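Local atomic coordinates of tRNA uridine(34) acetyltransferase (Methanocaldococcus infernus, PDB entry 6IA8), a protein that uses acetyl-CoA and S-adenosyl-L-methionine to form carboxymethyluridine at the wobble uridine, position 34, of tRNAs. Residues A[242-246]-A[247-251]; A[232-235]-A[236-240]. All coordinates share one frame; numbering follows the deposited sequence.

How the contacts relate
Going from the N terminus, the chain first reaches contact 2, where residues 232-235 turn into helix 234-245 and the first turn of that helix closes on its own cap. After one intervening residue contact 1 begins: residues 242-246 finish the same helix, and residues 247-251 fold back over its last turn and enter strand 250-255. The two contacts follow one another in series, neither enclosing nor crossing the other, with centres about 14 Å apart. Contact 2 sets the helix start beside helix 222-227 and strand 212-218; contact 1 joins its end to the parallel sheet of the radical SAM core and faces strand 440-448 of the acetyltransferase part.

Contact 1: residues A[242-246]-A[247-251]; sequences QLLKD and SGLKV
Leu244 lies at the tight centre of this contact, where the chain leaves helix 234-245 and doubles back over its last turn. Its CB meets CG2 of Val251 at 3.6 Å, while the side chains of Leu244 and Leu249 pass each other at a slant, bringing CD2 of Leu244 to 3.6 Å from CD1 of Leu249. Strand 212-218 and helix 199-208 supply further neighbours for this leucine. The Val251 methyl owes its place to a torsion that sets CG2 beside the backbone N and CG1 anti to it (chi1 177°), and Lys245 passes the same methyl almost perpendicularly. The lysine amine continues to a salt bridge with Glu406.

Two amides grip the carbonyl of Leu244 from opposite faces of its plane: Leu249 N binds Leu244 O at 3.0 Å and nearly straight (163°), whereas Ser247 N comes from above the plane with a more bent bond. Gly248 N adds a bond of 3.0 Å to Lys245 O, within a type I turn from Lys245 to Gly248. The hydroxyl Ser247 OG donates to Leu243 O at 2.8 Å, close to the line of the carbonyl bond.

Packing gives way to polar links on the Asp246 and Ser247 side, where a water donates both to Asp246 O and to Ser247 OG. Even here the residues are buried: Gln242 NE2 binds Asp246 OD2 on its anti side at 2.8 Å, and Arg426 makes a salt bridge with the other carboxylate oxygen. Gly248, with positive phi (83°), is the C-prime residue of a Schellman motif, the helix ending that here feeds directly into a parallel strand of the radical SAM core.

Contact 2: residues A[232-235]-A[236-240]; sequences HSVE and DTIKA. With SO4 (sulfate ion), chain C.
Ser233 and Thr237 join through their backbones as helix 234-245 starts, Thr237 N donating to Ser233 O at 3.3 Å, and the shorter bonds from Ile238 N to Val234 O and from Lys239 N to Glu235 O follow.

The side chains of Ser233 and Asp236 close this end reciprocally. The serine hydroxyl, Ser233 OG, set between its own backbone N and carbonyl carbon (chi1 67°), accepts from Asp236 N at 3.0 Å. In return, Asp236 OD2 receives Ser233 N at 2.8 Å, the amide approaching from above the carboxylate plane. Two backbone N-H groups that have no preceding helical carbonyl are thereby satisfied, and the carboxylate lies where the helix dipole would probably favour a negative charge.

Val234 and Ile238, one turn apart, lie side by side and point the same way, in loose contact at 4.2 Å between CG2 of Val234 and CD1 of Ile238. Asn222 of helix 222-227 binds both Val234 N and the carboxylate of Glu235.

Before the cap, the CB of His232 rests 3.6 Å from Asp236 OD2, and the imidazole is held at both nitrogens. Its ND1 donates to O1 of a sulfate ion at 2.8 Å in an almost perfectly straight bond (177°) that meets the ring at its edge, while NE2 is bonded to Val217 O. The ion, probably taken from the crystallisation liquor, is also bound by Arg230 NE and Gly231 N. Thr237 OG1 sits 2.7 Å from a water, which gives a weak bond to Ser233 O. Ser233, as N-cap, and Asp236 together form a capping box, opening a helix that packs against the parallel sheet of the radical SAM domain.

Contact 1: residues A[242-246]-A[247-251]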
ATOM      1  N   GLN A 242     -14.932   0.219  -2.552  1.00 31.30           N
ATOM      2  CA  GLN A 242     -15.862   0.712  -1.541  1.00 28.41           C
ATOM      3  C   GLN A 242     -15.953  -0.230  -0.340  1.00 30.30           C
ATOM      4  O   GLN A 242     -15.996   0.216   0.809  1.00 30.04           O
ATOM      5  CB  GLN A 242     -17.241   0.889  -2.169  1.00 28.76           C
ATOM      6  CG  GLN A 242     -18.337   1.273  -1.168  1.00 33.98           C
ATOM      7  CD  GLN A 242     -19.195   0.119  -0.734  1.00 42.44           C
ATOM      8  OE1 GLN A 242     -19.653  -0.660  -1.560  1.00 39.81           O
ATOM      9  NE2 GLN A 242     -19.443   0.013   0.572  1.00 35.19           N
ATOM     10  N   LEU A 243     -16.041  -1.534  -0.580  1.00 26.58           N
ATOM     11  CA  LEU A 243     -16.137  -2.467   0.535  1.00 29.46           C
ATOM     12  C   LEU A 243     -14.872  -2.428   1.380  1.00 34.28           C
ATOM     13  O   LEU A 243     -14.936  -2.539   2.607  1.00 32.89           O
ATOM     14  CB  LEU A 243     -16.387  -3.876   0.015  1.00 31.99           C
ATOM     15  CG  LEU A 243     -17.748  -4.118  -0.644  1.00 37.47           C
ATOM     16  CD1 LEU A 243     -17.756  -5.502  -1.274  1.00 34.54           C
ATOM     17  CD2 LEU A 243     -18.862  -3.984   0.368  1.00 37.27           C
ATOM     18  N   LEU A 244     -13.711  -2.283   0.737  1.00 29.27           N
ATOM     19  CA  LEU A 244     -12.445  -2.198   1.465  1.00 29.69           C
ATOM     20  C   LEU A 244     -12.385  -0.917   2.294  1.00 23.02           C
ATOM     21  O   LEU A 244     -12.066  -0.949   3.489  1.00 30.23           O
ATOM     22  CB  LEU A 244     -11.273  -2.263   0.472  1.00 26.43           C
ATOM     23  CG  LEU A 244     -11.018  -3.647  -0.142  1.00 25.95           C
ATOM     24  CD1 LEU A 244     -10.065  -3.495  -1.334  1.00 27.92           C
ATOM     25  CD2 LEU A 244     -10.507  -4.618   0.833  1.00 33.18           C
ATOM     26  N   LYS A 245     -12.707   0.221   1.674  1.00 28.21           N
ATOM     27  CA  LYS A 245     -12.672   1.496   2.378  1.00 30.41           C
ATOM     28  C   LYS A 245     -13.634   1.493   3.558  1.00 34.47           C
ATOM     29  O   LYS A 245     -13.294   1.968   4.644  1.00 27.97           O
ATOM     30  CB  LYS A 245     -13.030   2.623   1.421  1.00 27.97           C
ATOM     31  CG  LYS A 245     -11.947   3.043   0.397  1.00 30.74           C
ATOM     32  CD  LYS A 245     -10.667   3.534   1.086  1.00 25.91           C
ATOM     33  CE  LYS A 245      -9.752   4.195   0.055  1.00 30.19           C
ATOM     34  NZ  LYS A 245     -10.302   5.525  -0.316  1.00 30.41           N
ATOM     35  N   ASP A 246     -14.844   0.956   3.367  1.00 29.21           N
ATOM     36  CA  ASP A 246     -15.843   0.936   4.427  1.00 30.09           C
ATOM     37  C   ASP A 246     -15.563  -0.134   5.460  1.00 34.08           C
ATOM     38  O   ASP A 246     -16.312  -0.226   6.424  1.00 32.38           O
ATOM     39  CB  ASP A 246     -17.252   0.762   3.830  1.00 30.75           C
ATOM     40  CG  ASP A 246     -17.762   2.058   3.202  1.00 32.09           C
ATOM     41  OD1 ASP A 246     -17.269   3.159   3.613  1.00 31.80           O
ATOM     42  OD2 ASP A 246     -18.651   1.979   2.332  1.00 33.04           O
ATOM     43  N   SER A 247     -14.526  -0.947   5.277  1.00 31.37           N
ATOM     44  CA  SER A 247     -14.022  -1.840   6.308  1.00 29.88           C
ATOM     45  C   SER A 247     -12.714  -1.333   6.910  1.00 30.21           C
ATOM     46  O   SER A 247     -12.070  -2.054   7.672  1.00 31.27           O
ATOM     47  CB  SER A 247     -13.845  -3.233   5.709  1.00 31.79           C
ATOM     48  OG  SER A 247     -15.078  -3.701   5.148  1.00 36.97           O
ATOM     49  N   GLY A 248     -12.307  -0.111   6.582  1.00 31.93           N
ATOM     50  CA  GLY A 248     -11.135   0.491   7.195  1.00 40.22           C
ATOM     51  C   GLY A 248      -9.805   0.096   6.588  1.00 38.99           C
ATOM     52  O   GLY A 248      -8.756   0.411   7.160  1.00 29.30           O
ATOM     53  N   LEU A 249      -9.801  -0.590   5.460  1.00 30.36           N
ATOM     54  CA  LEU A 249      -8.549  -1.098   4.928  1.00 30.84           C
ATOM     55  C   LEU A 249      -7.912  -0.072   3.991  1.00 30.07           C
ATOM     56  O   LEU A 249      -8.591   0.782   3.411  1.00 32.17           O
ATOM     57  CB  LEU A 249      -8.763  -2.427   4.187  1.00 28.26           C
ATOM     58  CG  LEU A 249      -9.080  -3.576   5.128  1.00 31.30           C
ATOM     59  CD1 LEU A 249      -9.732  -4.764   4.372  1.00 40.19           C
ATOM     60  CD2 LEU A 249      -7.811  -4.104   5.826  1.00 32.95           C
ATOM     61  N   LYS A 250      -6.590  -0.183   3.834  1.00 30.59           N
ATOM     62  CA  LYS A 250      -5.878   0.558   2.804  1.00 32.11           C
ATOM     63  C   LYS A 250      -6.031  -0.133   1.464  1.00 29.04           C
ATOM     64  O   LYS A 250      -5.992  -1.372   1.370  1.00 30.87           O
ATOM     65  CB  LYS A 250      -4.398   0.671   3.154  1.00 32.43           C
ATOM     66  CG  LYS A 250      -4.204   1.521   4.485  1.00 45.71           C
ATOM     67  CD  LYS A 250      -2.775   1.380   5.068  1.00 44.09           C
ATOM     68  CE  LYS A 250      -2.718   0.253   6.095  1.00 79.10           C
ATOM     69  NZ  LYS A 250      -3.810   0.284   7.107  1.00106.12           N
ATOM     70  N   VAL A 251      -6.121   0.680   0.420  1.00 26.31           N
ATOM     71  CA  VAL A 251      -6.421   0.199  -0.913  1.00 28.82           C
ATOM     72  C   VAL A 251      -5.317   0.651  -1.846  1.00 35.42           C
ATOM     73  O   VAL A 251      -5.075   1.849  -2.002  1.00 28.34           O
ATOM     74  CB  VAL A 251      -7.778   0.707  -1.408  1.00 28.36           C
ATOM     75  CG1 VAL A 251      -8.037   0.249  -2.838  1.00 36.04           C
ATOM     76  CG2 VAL A 251      -8.897   0.261  -0.469  1.00 32.88           C
TER
HETATM   77  O   HOH W   1     -17.478  -2.802   6.663  1.00 36.69           O

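Contact 2: residues A[232-235]-A[236-240]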
ATOM      1  N   HIS A 232     -11.865  -9.711 -14.670  1.00 43.17           N
ATOM      2  CA  HIS A 232     -12.613  -8.781 -13.838  1.00 52.33           C
ATOM      3  C   HIS A 232     -13.016  -7.565 -14.658  1.00 49.29           C
ATOM      4  O   HIS A 232     -12.529  -7.337 -15.760  1.00 43.61           O
ATOM      5  CB  HIS A 232     -11.803  -8.344 -12.615  1.00 38.56           C
ATOM      6  CG  HIS A 232     -10.679  -7.413 -12.941  1.00 38.57           C
ATOM      7  ND1 HIS A 232      -9.414  -7.860 -13.260  1.00 39.16           N
ATOM      8  CD2 HIS A 232     -10.627  -6.061 -13.002  1.00 39.29           C
ATOM      9  CE1 HIS A 232      -8.633  -6.825 -13.507  1.00 41.54           C
ATOM     10  NE2 HIS A 232      -9.339  -5.721 -13.342  1.00 39.79           N
ATOM     11  N   SER A 233     -13.912  -6.775 -14.091  1.00 40.15           N
ATOM     12  CA  SER A 233     -14.448  -5.574 -14.713  1.00 42.70           C
ATOM     13  C   SER A 233     -14.067  -4.354 -13.876  1.00 34.94           C
ATOM     14  O   SER A 233     -13.584  -4.463 -12.742  1.00 36.47           O
ATOM     15  CB  SER A 233     -15.974  -5.666 -14.822  1.00 50.01           C
ATOM     16  OG  SER A 233     -16.517  -5.642 -13.501  1.00 42.49           O
ATOM     17  N   VAL A 234     -14.298  -3.166 -14.438  1.00 36.37           N
ATOM     18  CA  VAL A 234     -14.090  -1.966 -13.641  1.00 33.86           C
ATOM     19  C   VAL A 234     -15.132  -1.899 -12.533  1.00 28.41           C
ATOM     20  O   VAL A 234     -14.845  -1.429 -11.424  1.00 35.62           O
ATOM     21  CB  VAL A 234     -14.117  -0.702 -14.519  1.00 41.48           C
ATOM     22  CG1 VAL A 234     -15.521  -0.406 -15.015  1.00 42.31           C
ATOM     23  CG2 VAL A 234     -13.577   0.467 -13.698  1.00 40.30           C
ATOM     24  N   GLU A 235     -16.352  -2.383 -12.806  1.00 34.49           N
ATOM     25  CA  GLU A 235     -17.369  -2.476 -11.762  1.00 39.93           C
ATOM     26  C   GLU A 235     -16.868  -3.279 -10.563  1.00 37.11           C
ATOM     27  O   GLU A 235     -17.138  -2.909  -9.412  1.00 37.27           O
ATOM     28  CB  GLU A 235     -18.662  -3.083 -12.318  1.00 48.53           C
ATOM     29  CG  GLU A 235     -19.437  -2.155 -13.251  1.00 79.34           C
ATOM     30  CD  GLU A 235     -18.848  -2.053 -14.659  1.00 67.84           C
ATOM     31  OE1 GLU A 235     -18.009  -2.893 -15.060  1.00 46.23           O
ATOM     32  OE2 GLU A 235     -19.234  -1.117 -15.384  1.00 64.25           O
ATOM     33  N   ASP A 236     -16.165  -4.391 -10.808  1.00 37.56           N
ATOM     34  CA  ASP A 236     -15.569  -5.151  -9.713  1.00 41.70           C
ATOM     35  C   ASP A 236     -14.580  -4.297  -8.925  1.00 35.17           C
ATOM     36  O   ASP A 236     -14.525  -4.364  -7.691  1.00 33.99           O
ATOM     37  CB  ASP A 236     -14.840  -6.376 -10.255  1.00 37.38           C
ATOM     38  CG  ASP A 236     -15.767  -7.367 -10.938  1.00 45.40           C
ATOM     39  OD1 ASP A 236     -16.930  -7.527 -10.503  1.00 45.43           O
ATOM     40  OD2 ASP A 236     -15.318  -7.973 -11.929  1.00 47.30           O
ATOM     41  N   THR A 237     -13.733  -3.543  -9.627  1.00 34.45           N
ATOM     42  CA  THR A 237     -12.766  -2.682  -8.941  1.00 33.38           C
ATOM     43  C   THR A 237     -13.475  -1.627  -8.086  1.00 28.93           C
ATOM     44  O   THR A 237     -13.069  -1.333  -6.946  1.00 30.94           O
ATOM     45  CB  THR A 237     -11.864  -2.012  -9.986  1.00 32.42           C
ATOM     46  OG1 THR A 237     -11.036  -2.992 -10.636  1.00 33.76           O
ATOM     47  CG2 THR A 237     -10.968  -0.922  -9.349  1.00 32.04           C
ATOM     48  N   ILE A 238     -14.520  -1.020  -8.642  1.00 29.53           N
ATOM     49  CA  ILE A 238     -15.241   0.030  -7.931  1.00 32.05           C
ATOM     50  C   ILE A 238     -15.905  -0.524  -6.681  1.00 32.04           C
ATOM     51  O   ILE A 238     -15.800   0.068  -5.606  1.00 28.52           O
ATOM     52  CB  ILE A 238     -16.259   0.701  -8.865  1.00 37.31           C
ATOM     53  CG1 ILE A 238     -15.510   1.449  -9.972  1.00 34.34           C
ATOM     54  CG2 ILE A 238     -17.180   1.606  -8.073  1.00 34.96           C
ATOM     55  CD1 ILE A 238     -16.406   2.068 -11.057  1.00 37.25           C
ATOM     56  N   LYS A 239     -16.555  -1.686  -6.783  1.00 34.90           N
ATOM     57  CA  LYS A 239     -17.242  -2.260  -5.627  1.00 31.86           C
ATOM     58  C   LYS A 239     -16.241  -2.721  -4.569  1.00 30.43           C
ATOM     59  O   LYS A 239     -16.441  -2.508  -3.368  1.00 30.55           O
ATOM     60  CB  LYS A 239     -18.124  -3.438  -6.068  1.00 36.89           C
ATOM     61  CG  LYS A 239     -18.890  -4.101  -4.936  1.00 79.35           C
ATOM     62  CD  LYS A 239     -19.783  -3.106  -4.209  1.00132.87           C
ATOM     63  CE  LYS A 239     -20.724  -3.804  -3.241  1.00139.81           C
ATOM     64  NZ  LYS A 239     -21.527  -2.837  -2.437  1.00133.56           N
ATOM     65  N   ALA A 240     -15.212  -3.460  -4.986  1.00 34.15           N
ATOM     66  CA  ALA A 240     -14.168  -3.866  -4.044  1.00 37.41           C
ATOM     67  C   ALA A 240     -13.590  -2.662  -3.307  1.00 31.69           C
ATOM     68  O   ALA A 240     -13.339  -2.723  -2.094  1.00 31.75           O
ATOM     69  CB  ALA A 240     -13.042  -4.622  -4.770  1.00 36.23           C
TER
HETATM   70  S   SO4 C 602      -7.174 -10.578 -13.868  1.00 71.00           S
HETATM   71  O1  SO4 C 602      -8.552 -10.497 -13.378  1.00 60.94           O
HETATM   72  O2  SO4 C 602      -6.655  -9.246 -14.175  1.00 85.35           O
HETATM   73  O3  SO4 C 602      -6.333 -11.204 -12.854  1.00 82.12           O
HETATM   74  O4  SO4 C 602      -7.155 -11.392 -15.080  1.00102.98           O
HETATM   75  O   HOH W   2     -10.694  -2.724 -13.316  1.00 35.44           O